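Local coordinates for protein nuclear RNA export factor 2 (Drosophila melanogaster, PDB 6MRK) that works with Piwi and Nxt1 in co-transcriptional transposon silencing in the ovary, may take part in mRNA export, and is represented here by its NTF2-like domain, at residues 20-25 and 33-38; 106-111 and 129-134; 117-122 and 162-167; 152-157 and 185-190. One frame throughout, in Å; residues are numbered along the deposited sequence.

Contact 1: residues 20-25 and 33-38; sequences ENYLRE and HNLYKY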
# COMPACT_ATOMS: atom_id res chain seq x y z
N GLU A 20 -9.56 -5.76 -10.66
CA GLU A 20 -9.73 -7.15 -11.16
C GLU A 20 -9.35 -7.26 -12.64
O GLU A 20 -9.12 -8.38 -13.07
CB GLU A 20 -11.14 -7.66 -10.85
CG GLU A 20 -11.41 -7.77 -9.35
CD GLU A 20 -12.83 -8.13 -8.93
OE1 GLU A 20 -13.16 -7.90 -7.74
OE2 GLU A 20 -13.60 -8.63 -9.78
N ASN A 21 -9.23 -6.17 -13.40
CA ASN A 21 -8.68 -6.25 -14.78
C ASN A 21 -7.15 -6.12 -14.72
O ASN A 21 -6.45 -6.96 -15.31
CB ASN A 21 -9.29 -5.21 -15.73
CG ASN A 21 -10.67 -5.61 -16.22
OD1 ASN A 21 -10.96 -6.80 -16.39
ND2 ASN A 21 -11.54 -4.65 -16.43
N TYR A 22 -6.66 -5.09 -14.03
CA TYR A 22 -5.22 -4.84 -13.78
C TYR A 22 -4.52 -6.08 -13.20
O TYR A 22 -3.46 -6.43 -13.68
CB TYR A 22 -5.02 -3.69 -12.80
CG TYR A 22 -3.56 -3.49 -12.51
CD1 TYR A 22 -2.91 -4.34 -11.63
CD2 TYR A 22 -2.82 -2.57 -13.21
CE1 TYR A 22 -1.54 -4.23 -11.42
CE2 TYR A 22 -1.46 -2.44 -13.01
CZ TYR A 22 -0.81 -3.28 -12.10
OH TYR A 22 0.54 -3.17 -11.86
N LEU A 23 -5.07 -6.69 -12.14
CA LEU A 23 -4.52 -7.91 -11.51
C LEU A 23 -4.48 -9.04 -12.53
O LEU A 23 -3.43 -9.68 -12.66
CB LEU A 23 -5.36 -8.29 -10.29
CG LEU A 23 -4.82 -7.85 -8.94
CD1 LEU A 23 -4.03 -6.56 -9.03
CD2 LEU A 23 -5.93 -7.67 -7.93
N ARG A 24 -5.58 -9.30 -13.24
CA ARG A 24 -5.61 -10.39 -14.24
C ARG A 24 -4.53 -10.17 -15.29
O ARG A 24 -3.97 -11.16 -15.76
CB ARG A 24 -6.99 -10.52 -14.88
CG ARG A 24 -7.91 -11.47 -14.14
CD ARG A 24 -9.37 -11.27 -14.55
NE ARG A 24 -10.36 -11.95 -13.70
CZ ARG A 24 -11.38 -11.36 -13.07
NH1 ARG A 24 -11.58 -10.05 -13.16
NH2 ARG A 24 -12.22 -12.09 -12.36
N GLU A 25 -4.24 -8.92 -15.66
CA GLU A 25 -3.30 -8.62 -16.77
C GLU A 25 -1.85 -8.60 -16.28
O GLU A 25 -0.96 -8.68 -17.14
CB GLU A 25 -3.65 -7.28 -17.40
CG GLU A 25 -2.95 -7.04 -18.71
CD GLU A 25 -3.67 -6.01 -19.58
OE1 GLU A 25 -4.72 -5.47 -19.12
OE2 GLU A 25 -3.18 -5.73 -20.69
N HIS A 33 3.93 -6.39 -20.19
CA HIS A 33 4.37 -5.10 -20.80
C HIS A 33 3.16 -4.20 -21.10
O HIS A 33 3.34 -2.97 -21.18
CB HIS A 33 5.20 -5.35 -22.07
CG HIS A 33 4.50 -6.06 -23.19
ND1 HIS A 33 4.30 -7.43 -23.18
CD2 HIS A 33 3.98 -5.62 -24.35
CE1 HIS A 33 3.68 -7.80 -24.28
NE2 HIS A 33 3.47 -6.70 -25.02
N ASN A 34 1.97 -4.79 -21.30
CA ASN A 34 0.75 -4.08 -21.75
C ASN A 34 0.15 -3.26 -20.61
O ASN A 34 -0.91 -2.65 -20.82
CB ASN A 34 -0.29 -5.05 -22.31
CG ASN A 34 0.07 -5.53 -23.69
OD1 ASN A 34 0.48 -4.74 -24.54
ND2 ASN A 34 -0.04 -6.83 -23.91
N LEU A 35 0.80 -3.24 -19.44
CA LEU A 35 0.38 -2.37 -18.32
C LEU A 35 1.04 -1.00 -18.49
O LEU A 35 0.85 -0.16 -17.62
CB LEU A 35 0.79 -3.00 -16.98
CG LEU A 35 0.27 -4.41 -16.73
CD1 LEU A 35 0.96 -5.03 -15.53
CD2 LEU A 35 -1.23 -4.41 -16.55
N TYR A 36 1.80 -0.81 -19.57
CA TYR A 36 2.50 0.47 -19.85
C TYR A 36 1.46 1.59 -19.87
O TYR A 36 1.80 2.72 -19.50
CB TYR A 36 3.34 0.39 -21.13
CG TYR A 36 4.12 1.65 -21.45
CD1 TYR A 36 5.22 2.03 -20.68
CD2 TYR A 36 3.72 2.49 -22.48
CE1 TYR A 36 5.91 3.21 -20.95
CE2 TYR A 36 4.41 3.66 -22.76
CZ TYR A 36 5.49 4.02 -21.99
OH TYR A 36 6.16 5.17 -22.28
N LYS A 37 0.21 1.26 -20.22
CA LYS A 37 -0.88 2.24 -20.45
C LYS A 37 -1.31 2.92 -19.15
O LYS A 37 -1.80 4.02 -19.24
CB LYS A 37 -2.11 1.60 -21.10
CG LYS A 37 -2.68 0.40 -20.35
CD LYS A 37 -4.06 -0.02 -20.80
CE LYS A 37 -4.30 -1.50 -20.62
NZ LYS A 37 -5.33 -2.00 -21.55
N TYR A 38 -1.18 2.28 -18.00
CA TYR A 38 -1.71 2.85 -16.73
C TYR A 38 -0.74 3.88 -16.15
O TYR A 38 -1.16 4.70 -15.33
CB TYR A 38 -1.88 1.82 -15.61
CG TYR A 38 -2.88 0.73 -15.89
CD1 TYR A 38 -4.24 0.94 -15.78
CD2 TYR A 38 -2.44 -0.52 -16.28
CE1 TYR A 38 -5.14 -0.08 -16.05
CE2 TYR A 38 -3.33 -1.55 -16.55
CZ TYR A 38 -4.68 -1.33 -16.42
OH TYR A 38 -5.52 -2.36 -16.69
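Tyr-22 and Tyr-38 meet obliquely: their ring planes stand 59° apart, with centroids separated by 5.2 Å. Atom CD2 of Tyr-22 sits over one face of the Tyr-38 ring, toward its rim, and comes within 3.5 Å of Tyr-38 CE2. With CG anti to the backbone N (chi1 177°), the Tyr-22 ring lies where its CD2 and CE2 can meet Tyr-38 and Leu-35. Leu-35 lies roughly perpendicular to the Tyr-22 side chain, its CD2 4.1 Å from Tyr-22 CE2. The same methyl touches the aliphatic part of Glu-25, 3.8 Å from Glu-25 CG, the two side chains running antiparallel alongside each other. Beyond CG the Glu-25 chain is extended, which carries the carboxylate to Asn-34, where OE2 lies 3.4 Å from Asn-34 CB. The other oxygen, OE1, stays 4.3 Å from Lys-37 NZ, too far for a salt bridge, though the opposite charges probably still attract. The phenol of Tyr-22 is hydrogen-bonded to the hydroxyl of Tyr-39, and Phe-160 meets its ring edge-to-face. The contact packs the loop that follows helix 12-27 against the helix itself, beside the curved sheet of an NTF2-like alpha+beta fold.

Contact 2: residues 106-111 and 129-134; sequences THDFHS and AGLLRD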
# COMPACT_ATOMS: atom_id res chain seq x y z
N THR A 106 -0.66 -16.13 -10.18
CA THR A 106 -2.12 -16.30 -10.30
C THR A 106 -2.70 -15.79 -8.97
O THR A 106 -2.38 -16.39 -7.93
CB THR A 106 -2.47 -17.78 -10.56
OG1 THR A 106 -1.99 -18.11 -11.87
CG2 THR A 106 -3.94 -18.09 -10.51
N HIS A 107 -3.47 -14.71 -8.97
CA HIS A 107 -4.14 -14.19 -7.76
C HIS A 107 -5.33 -15.10 -7.42
O HIS A 107 -6.02 -15.54 -8.35
CB HIS A 107 -4.58 -12.74 -7.95
CG HIS A 107 -3.50 -11.82 -8.37
ND1 HIS A 107 -3.02 -11.80 -9.66
CD2 HIS A 107 -2.84 -10.85 -7.69
CE1 HIS A 107 -2.09 -10.87 -9.76
NE2 HIS A 107 -1.95 -10.27 -8.56
N ASP A 108 -5.60 -15.30 -6.13
CA ASP A 108 -6.83 -15.98 -5.65
C ASP A 108 -7.89 -14.89 -5.42
O ASP A 108 -7.93 -14.31 -4.33
CB ASP A 108 -6.51 -16.84 -4.42
CG ASP A 108 -7.73 -17.46 -3.73
OD1 ASP A 108 -8.86 -17.23 -4.20
OD2 ASP A 108 -7.54 -18.14 -2.71
N PHE A 109 -8.74 -14.63 -6.40
CA PHE A 109 -9.66 -13.47 -6.38
C PHE A 109 -10.68 -13.58 -5.25
O PHE A 109 -11.15 -12.55 -4.79
CB PHE A 109 -10.37 -13.31 -7.73
CG PHE A 109 -9.47 -12.63 -8.72
CD1 PHE A 109 -8.58 -13.35 -9.50
CD2 PHE A 109 -9.44 -11.25 -8.79
CE1 PHE A 109 -7.72 -12.71 -10.37
CE2 PHE A 109 -8.57 -10.61 -9.66
CZ PHE A 109 -7.71 -11.33 -10.44
N HIS A 110 -11.00 -14.80 -4.83
CA HIS A 110 -11.90 -15.07 -3.68
C HIS A 110 -11.28 -14.54 -2.38
O HIS A 110 -12.03 -14.34 -1.41
CB HIS A 110 -12.17 -16.57 -3.55
CG HIS A 110 -13.18 -17.10 -4.52
ND1 HIS A 110 -13.80 -18.33 -4.33
CD2 HIS A 110 -13.68 -16.58 -5.66
CE1 HIS A 110 -14.63 -18.54 -5.33
NE2 HIS A 110 -14.58 -17.49 -6.16
N SER A 111 -9.97 -14.35 -2.33
CA SER A 111 -9.22 -14.09 -1.08
C SER A 111 -9.10 -12.59 -0.84
O SER A 111 -8.62 -12.21 0.24
CB SER A 111 -7.87 -14.76 -1.10
OG SER A 111 -6.92 -14.01 -1.83
N ALA A 129 -5.81 -6.49 -0.34
CA ALA A 129 -5.04 -7.50 0.42
C ALA A 129 -5.53 -8.87 -0.05
O ALA A 129 -6.76 -9.09 -0.10
CB ALA A 129 -5.24 -7.30 1.90
N GLY A 130 -4.62 -9.75 -0.43
CA GLY A 130 -5.06 -11.06 -0.94
C GLY A 130 -3.98 -12.12 -0.86
O GLY A 130 -3.01 -11.95 -0.09
N LEU A 131 -4.18 -13.19 -1.63
CA LEU A 131 -3.27 -14.34 -1.70
C LEU A 131 -3.04 -14.61 -3.18
O LEU A 131 -4.01 -14.55 -3.96
CB LEU A 131 -3.92 -15.52 -0.98
CG LEU A 131 -3.19 -16.85 -1.14
CD1 LEU A 131 -2.97 -17.53 0.21
CD2 LEU A 131 -3.93 -17.79 -2.09
N LEU A 132 -1.78 -14.83 -3.55
CA LEU A 132 -1.43 -15.24 -4.92
C LEU A 132 -0.47 -16.42 -4.86
O LEU A 132 0.15 -16.68 -3.80
CB LEU A 132 -0.83 -14.06 -5.71
CG LEU A 132 0.34 -13.30 -5.09
CD1 LEU A 132 1.65 -14.05 -5.23
CD2 LEU A 132 0.47 -11.93 -5.74
N ARG A 133 -0.42 -17.15 -5.97
CA ARG A 133 0.53 -18.26 -6.15
C ARG A 133 1.65 -17.74 -7.05
O ARG A 133 1.35 -17.25 -8.14
CB ARG A 133 -0.17 -19.51 -6.69
CG ARG A 133 0.82 -20.53 -7.23
CD ARG A 133 0.17 -21.80 -7.75
NE ARG A 133 -0.90 -21.56 -8.70
CZ ARG A 133 -2.18 -21.90 -8.54
NH1 ARG A 133 -2.59 -22.53 -7.45
NH2 ARG A 133 -3.05 -21.63 -9.50
N ASP A 134 2.88 -17.79 -6.55
CA ASP A 134 4.11 -17.61 -7.36
C ASP A 134 4.37 -18.91 -8.13
O ASP A 134 4.39 -20.01 -7.51
CB ASP A 134 5.29 -17.15 -6.50
CG ASP A 134 6.58 -16.89 -7.27
OD1 ASP A 134 6.78 -17.52 -8.33
OD2 ASP A 134 7.39 -16.07 -6.80
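The antiparallel beta hairpin of strands 104-119 and 123-135 brings Thr-106 opposite Arg-133 and His-107 opposite Leu-132. The first is a hydrogen-bonded pair: Arg-133 N gives a nearly straight bond to Thr-106 O (2.9 Å, 172°), and Thr-106 N returns one to Arg-133 O. His-107 and Leu-132 form the non-hydrogen-bonded pair, their side chains running alongside each other on one face of the sheet, with CD2 of Leu-132 4.0 Å from CD2 of His-107. On the face carrying Thr-106, the Arg-133 chain bends at chi3 (52°) and brings NH2 to 3.8 Å from Thr-106 CG2, while its NE forms a salt bridge with Glu-135. Beyond the two regular pairs, Asp-108 N still donates to Leu-131 O (2.8 Å). A bulge or short loop interrupts strand 104-119 of the NTF2-like sheet, and here Ser-111 stands in for a strand backbone. Its OG lies between the backbone N and carbonyl carbon (chi1 81°), where it accepts from Leu-131 N at 2.9 Å and donates to Asp-108 O at 2.7 Å. Asp-108 O also accepts from Ser-111 N, so two donors from one residue hold the turn closed. Leu-131 crosses Asp-108 obliquely, its CD2 3.6 Å from Asp-108 CB and near OD2.

Contact 3: residues 117-122 and 162-167; sequences MHYNGK and VTFDEA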
# COMPACT_ATOMS: atom_id res chain seq x y z
N MET A 117 -10.27 4.31 -0.35
CA MET A 117 -10.02 5.25 0.76
C MET A 117 -10.32 6.68 0.33
O MET A 117 -10.64 7.48 1.22
CB MET A 117 -8.58 5.15 1.25
CG MET A 117 -8.15 3.73 1.60
SD MET A 117 -8.84 3.03 3.14
CE MET A 117 -8.66 4.41 4.28
N HIS A 118 -10.18 7.01 -0.96
CA HIS A 118 -10.58 8.31 -1.55
C HIS A 118 -11.23 8.05 -2.90
O HIS A 118 -10.90 7.05 -3.54
CB HIS A 118 -9.40 9.26 -1.71
CG HIS A 118 -8.72 9.49 -0.41
ND1 HIS A 118 -7.34 9.66 -0.30
CD2 HIS A 118 -9.20 9.53 0.85
CE1 HIS A 118 -7.02 9.82 0.97
NE2 HIS A 118 -8.15 9.75 1.70
N TYR A 119 -12.15 8.91 -3.29
CA TYR A 119 -12.78 8.82 -4.62
C TYR A 119 -13.44 10.14 -4.96
O TYR A 119 -14.31 10.56 -4.21
CB TYR A 119 -13.78 7.68 -4.64
CG TYR A 119 -14.50 7.54 -5.96
CD1 TYR A 119 -13.95 6.81 -6.99
CD2 TYR A 119 -15.72 8.14 -6.16
CE1 TYR A 119 -14.63 6.66 -8.20
CE2 TYR A 119 -16.41 8.01 -7.36
CZ TYR A 119 -15.86 7.26 -8.38
OH TYR A 119 -16.55 7.14 -9.55
N ASN A 120 -13.04 10.75 -6.07
CA ASN A 120 -13.69 11.96 -6.62
C ASN A 120 -13.48 11.99 -8.15
O ASN A 120 -13.25 10.93 -8.75
CB ASN A 120 -13.29 13.20 -5.80
CG ASN A 120 -11.81 13.55 -5.75
OD1 ASN A 120 -11.09 13.44 -6.73
ND2 ASN A 120 -11.36 14.02 -4.60
N GLY A 121 -13.62 13.17 -8.76
CA GLY A 121 -13.44 13.41 -10.20
C GLY A 121 -11.97 13.41 -10.58
O GLY A 121 -11.67 12.99 -11.70
N LYS A 122 -11.09 13.89 -9.70
CA LYS A 122 -9.61 13.81 -9.88
C LYS A 122 -9.14 12.34 -9.84
O LYS A 122 -8.29 12.01 -10.68
CB LYS A 122 -8.89 14.63 -8.81
CG LYS A 122 -9.01 16.14 -8.93
CD LYS A 122 -9.11 16.84 -7.58
CE LYS A 122 -7.92 16.57 -6.66
NZ LYS A 122 -8.26 16.75 -5.23
N VAL A 162 -4.40 6.70 -7.90
CA VAL A 162 -4.70 6.77 -9.36
C VAL A 162 -5.43 8.09 -9.63
O VAL A 162 -6.13 8.56 -8.76
CB VAL A 162 -5.52 5.55 -9.81
CG1 VAL A 162 -5.03 4.27 -9.16
CG2 VAL A 162 -7.01 5.73 -9.58
N THR A 163 -5.24 8.65 -10.81
CA THR A 163 -5.94 9.88 -11.24
C THR A 163 -6.83 9.54 -12.41
O THR A 163 -6.54 8.56 -13.14
CB THR A 163 -4.97 10.98 -11.67
OG1 THR A 163 -4.08 10.35 -12.58
CG2 THR A 163 -4.23 11.62 -10.52
N PHE A 164 -7.87 10.35 -12.57
CA PHE A 164 -8.90 10.26 -13.62
C PHE A 164 -8.70 11.44 -14.57
O PHE A 164 -8.64 12.60 -14.12
CB PHE A 164 -10.27 10.23 -12.94
CG PHE A 164 -10.53 9.05 -12.02
CD1 PHE A 164 -9.84 7.86 -12.17
CD2 PHE A 164 -11.52 9.12 -11.06
CE1 PHE A 164 -10.12 6.78 -11.35
CE2 PHE A 164 -11.79 8.03 -10.24
CZ PHE A 164 -11.09 6.86 -10.39
N ASP A 165 -8.51 11.14 -15.85
CA ASP A 165 -8.27 12.14 -16.93
C ASP A 165 -9.29 11.90 -18.04
O ASP A 165 -9.53 10.72 -18.36
CB ASP A 165 -6.90 11.96 -17.59
CG ASP A 165 -5.76 11.66 -16.64
OD1 ASP A 165 -6.02 11.51 -15.44
OD2 ASP A 165 -4.61 11.57 -17.12
N GLU A 166 -9.83 12.97 -18.65
CA GLU A 166 -10.83 12.80 -19.74
C GLU A 166 -10.08 12.19 -20.94
O GLU A 166 -9.09 12.79 -21.42
CB GLU A 166 -11.63 14.08 -20.03
CG GLU A 166 -13.15 13.89 -19.96
CD GLU A 166 -13.76 13.59 -18.58
OE1 GLU A 166 -13.97 14.55 -17.79
OE2 GLU A 166 -14.04 12.39 -18.27
N ALA A 167 -10.46 10.97 -21.31
CA ALA A 167 -9.96 10.28 -22.52
C ALA A 167 -10.48 11.08 -23.71
O ALA A 167 -11.64 11.57 -23.65
CB ALA A 167 -10.44 8.85 -22.55
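One backbone hydrogen bond joins the two segments, from Phe-164 N to Lys-122 O at 2.6 Å and nearly straight (166°). It falls where residues 120-122 turn from strand 104-119 into strand 123-135, so the end of that beta hairpin rests against strand 152-166, the next neighbour of strand 123-135 in the NTF2-like sheet. Lys-122 O also receives a CA-H...O contact from Thr-163, whose CA lies 3.2 Å away. Phe-164 carries the side-chain part. With CG beside its own backbone N and anti to the carbonyl carbon (chi1 -63°), its ring lies along the turn and meets successive residues at its edge. Gly-121 O is near the ring plane and 3.3 Å from Phe-164 CB; Asn-120 O, likewise near the plane, approaches CD2. These carbonyl oxygens face the weakly positive rim of the ring, a placement that is probably mildly favourable. Farther out, the rings of Tyr-119 and Phe-164 come together obliquely, planes at 70° and centroids 6.0 Å apart. Arg-176, on strand 176-188, serves both aromatics, through a cation-pi contact with Phe-164 and a weak hydrogen bond to the Tyr-119 hydroxyl. The second protein chain of the assembly packs against Met-117, His-118, Lys-122 and Thr-163, placing this end of the sheet at the subunit interface. Where the two rings touch, Tyr-119 CE1 lies 3.8 Å from Phe-164 CE2, at the edge of the phenylalanine ring.

Contact 4: residues 152-157 and 185-190; sequences VLLGFS and LHITNP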
# COMPACT_ATOMS: atom_id res chain seq x y z
N VAL A 152 4.46 -21.58 -5.15
CA VAL A 152 4.60 -20.90 -3.82
C VAL A 152 3.42 -19.95 -3.60
O VAL A 152 3.31 -18.96 -4.33
CB VAL A 152 5.93 -20.15 -3.67
CG1 VAL A 152 6.22 -19.74 -2.22
CG2 VAL A 152 7.10 -20.95 -4.20
N LEU A 153 2.61 -20.22 -2.57
CA LEU A 153 1.58 -19.27 -2.10
C LEU A 153 2.25 -18.11 -1.35
O LEU A 153 3.06 -18.35 -0.47
CB LEU A 153 0.61 -19.98 -1.16
CG LEU A 153 -0.15 -21.15 -1.77
CD1 LEU A 153 -1.42 -21.41 -0.96
CD2 LEU A 153 -0.48 -20.91 -3.24
N LEU A 154 1.88 -16.89 -1.68
CA LEU A 154 2.37 -15.71 -0.95
C LEU A 154 1.19 -14.87 -0.49
O LEU A 154 0.14 -14.91 -1.17
CB LEU A 154 3.29 -14.92 -1.88
CG LEU A 154 4.59 -15.64 -2.19
CD1 LEU A 154 5.20 -15.09 -3.47
CD2 LEU A 154 5.56 -15.54 -1.01
N GLY A 155 1.37 -14.17 0.63
CA GLY A 155 0.52 -13.03 1.00
C GLY A 155 0.96 -11.82 0.20
O GLY A 155 2.11 -11.81 -0.25
N PHE A 156 0.07 -10.87 -0.03
CA PHE A 156 0.43 -9.62 -0.73
C PHE A 156 -0.59 -8.53 -0.44
O PHE A 156 -1.74 -8.81 -0.08
CB PHE A 156 0.55 -9.86 -2.23
CG PHE A 156 -0.75 -9.83 -2.98
CD1 PHE A 156 -1.50 -10.98 -3.12
CD2 PHE A 156 -1.21 -8.66 -3.54
CE1 PHE A 156 -2.69 -10.95 -3.83
CE2 PHE A 156 -2.41 -8.63 -4.23
CZ PHE A 156 -3.15 -9.78 -4.37
N SER A 157 -0.11 -7.31 -0.55
CA SER A 157 -0.87 -6.05 -0.54
C SER A 157 -0.53 -5.38 -1.87
O SER A 157 0.64 -5.49 -2.29
CB SER A 157 -0.49 -5.17 0.63
OG SER A 157 -0.99 -5.68 1.86
N LEU A 185 3.70 -2.75 -4.41
CA LEU A 185 3.45 -4.18 -4.16
C LEU A 185 4.13 -4.56 -2.84
O LEU A 185 5.27 -4.16 -2.64
CB LEU A 185 4.01 -5.02 -5.30
CG LEU A 185 3.85 -6.52 -5.11
CD1 LEU A 185 2.39 -6.92 -5.19
CD2 LEU A 185 4.68 -7.26 -6.14
N HIS A 186 3.43 -5.31 -1.99
CA HIS A 186 3.99 -5.86 -0.73
C HIS A 186 3.89 -7.39 -0.78
O HIS A 186 2.79 -7.91 -1.05
CB HIS A 186 3.25 -5.25 0.46
CG HIS A 186 3.81 -5.71 1.76
ND1 HIS A 186 5.06 -5.32 2.18
CD2 HIS A 186 3.34 -6.56 2.70
CE1 HIS A 186 5.32 -5.86 3.35
NE2 HIS A 186 4.27 -6.64 3.69
N ILE A 187 5.00 -8.08 -0.57
CA ILE A 187 5.05 -9.57 -0.47
C ILE A 187 5.26 -9.98 0.98
O ILE A 187 6.09 -9.37 1.69
CB ILE A 187 6.13 -10.14 -1.39
CG1 ILE A 187 5.83 -9.76 -2.83
CG2 ILE A 187 6.25 -11.64 -1.21
CD1 ILE A 187 4.68 -10.54 -3.43
N THR A 188 4.50 -10.98 1.40
CA THR A 188 4.48 -11.44 2.81
C THR A 188 3.97 -12.87 2.88
O THR A 188 3.58 -13.48 1.83
CB THR A 188 3.62 -10.56 3.72
OG1 THR A 188 3.57 -11.10 5.04
CG2 THR A 188 2.19 -10.42 3.26
N ASN A 189 3.99 -13.37 4.11
CA ASN A 189 3.53 -14.73 4.46
C ASN A 189 2.03 -14.79 4.22
O ASN A 189 1.30 -13.86 4.57
CB ASN A 189 3.84 -15.05 5.92
CG ASN A 189 5.33 -15.13 6.18
OD1 ASN A 189 5.93 -14.13 6.56
ND2 ASN A 189 5.92 -16.28 5.94
N PRO A 190 1.54 -15.89 3.61
CA PRO A 190 0.12 -16.21 3.68
C PRO A 190 -0.28 -16.56 5.12
O PRO A 190 0.49 -17.18 5.84
CB PRO A 190 -0.04 -17.40 2.74
CG PRO A 190 1.35 -18.02 2.69
CD PRO A 190 2.31 -16.86 2.82
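Leu-154 approaches Ile-187 obliquely from the neighbouring strand. Its CB lies 4.0 Å from Thr-188 O; CG, beside the backbone N (chi1 -68°), directs CD2 onward until that methyl reaches Ile-187 CG2, also at 4.0 Å, and lies against Thr-188 O as well. Leu-66 and Tyr-69 of helix 59-70 touch the same leucine. The strands behind these side chains run at 141°, and their pairing is antiparallel. Gly-155 and Thr-188 form a hydrogen-bonded pair, with Thr-188 N donating to Gly-155 O at 3.0 Å and Gly-155 N donating back to Thr-188 O. The absence of a side chain on Gly-155 is consistent with the close approach of the other strand: Thr-188 CG2 lies 3.6 Å from Gly-155 C, and Pro-190 CD 3.6 Å from Gly-155 N. At the next hydrogen-bonded pair, His-186 N donates to Ser-157 O at 2.8 Å and Ser-157 N bonds back to His-186 O. Ser-157 CB touches His-186 CB at 3.7 Å. Between these two pairs Phe-156 and Ile-187 form a non-hydrogen-bonded pair, and the Phe-156 ring leads away from Ile-187 to meet His-107. A polar side chain of the second protein chain hydrogen-bonds to Asn-189 O, and Ser-157, His-186 and Thr-188 pack against that chain. This is the antiparallel hairpin of strands 152-166 and 176-188, central in the sheet of the NTF2-like fold.

All four contacts lie within one NTF2-like domain. Contact 1 closes first along the chain and holds the loop after helix 12-27; contact 2 follows, then contact 4, while contact 3 interleaves with both. Strands 104-119, 123-135, 152-166 and 176-188 are consecutive in the sheet. Contacts 2 and 4 sit side by side, centres 9 Å apart, joined by probable hydrogen bonds between strands 123-135 and 152-166. Contact 3 lies about 26 and 28 Å from their centres, toward the strands' other end. Contact 1 touches contact 2 where Leu-23 meets His-107 and Phe-109, so helix 12-27 packs against strand 104-119. Contacts 3 and 4, near opposite ends of strand 152-166, both meet the second protein chain, so the sheet receives that partner.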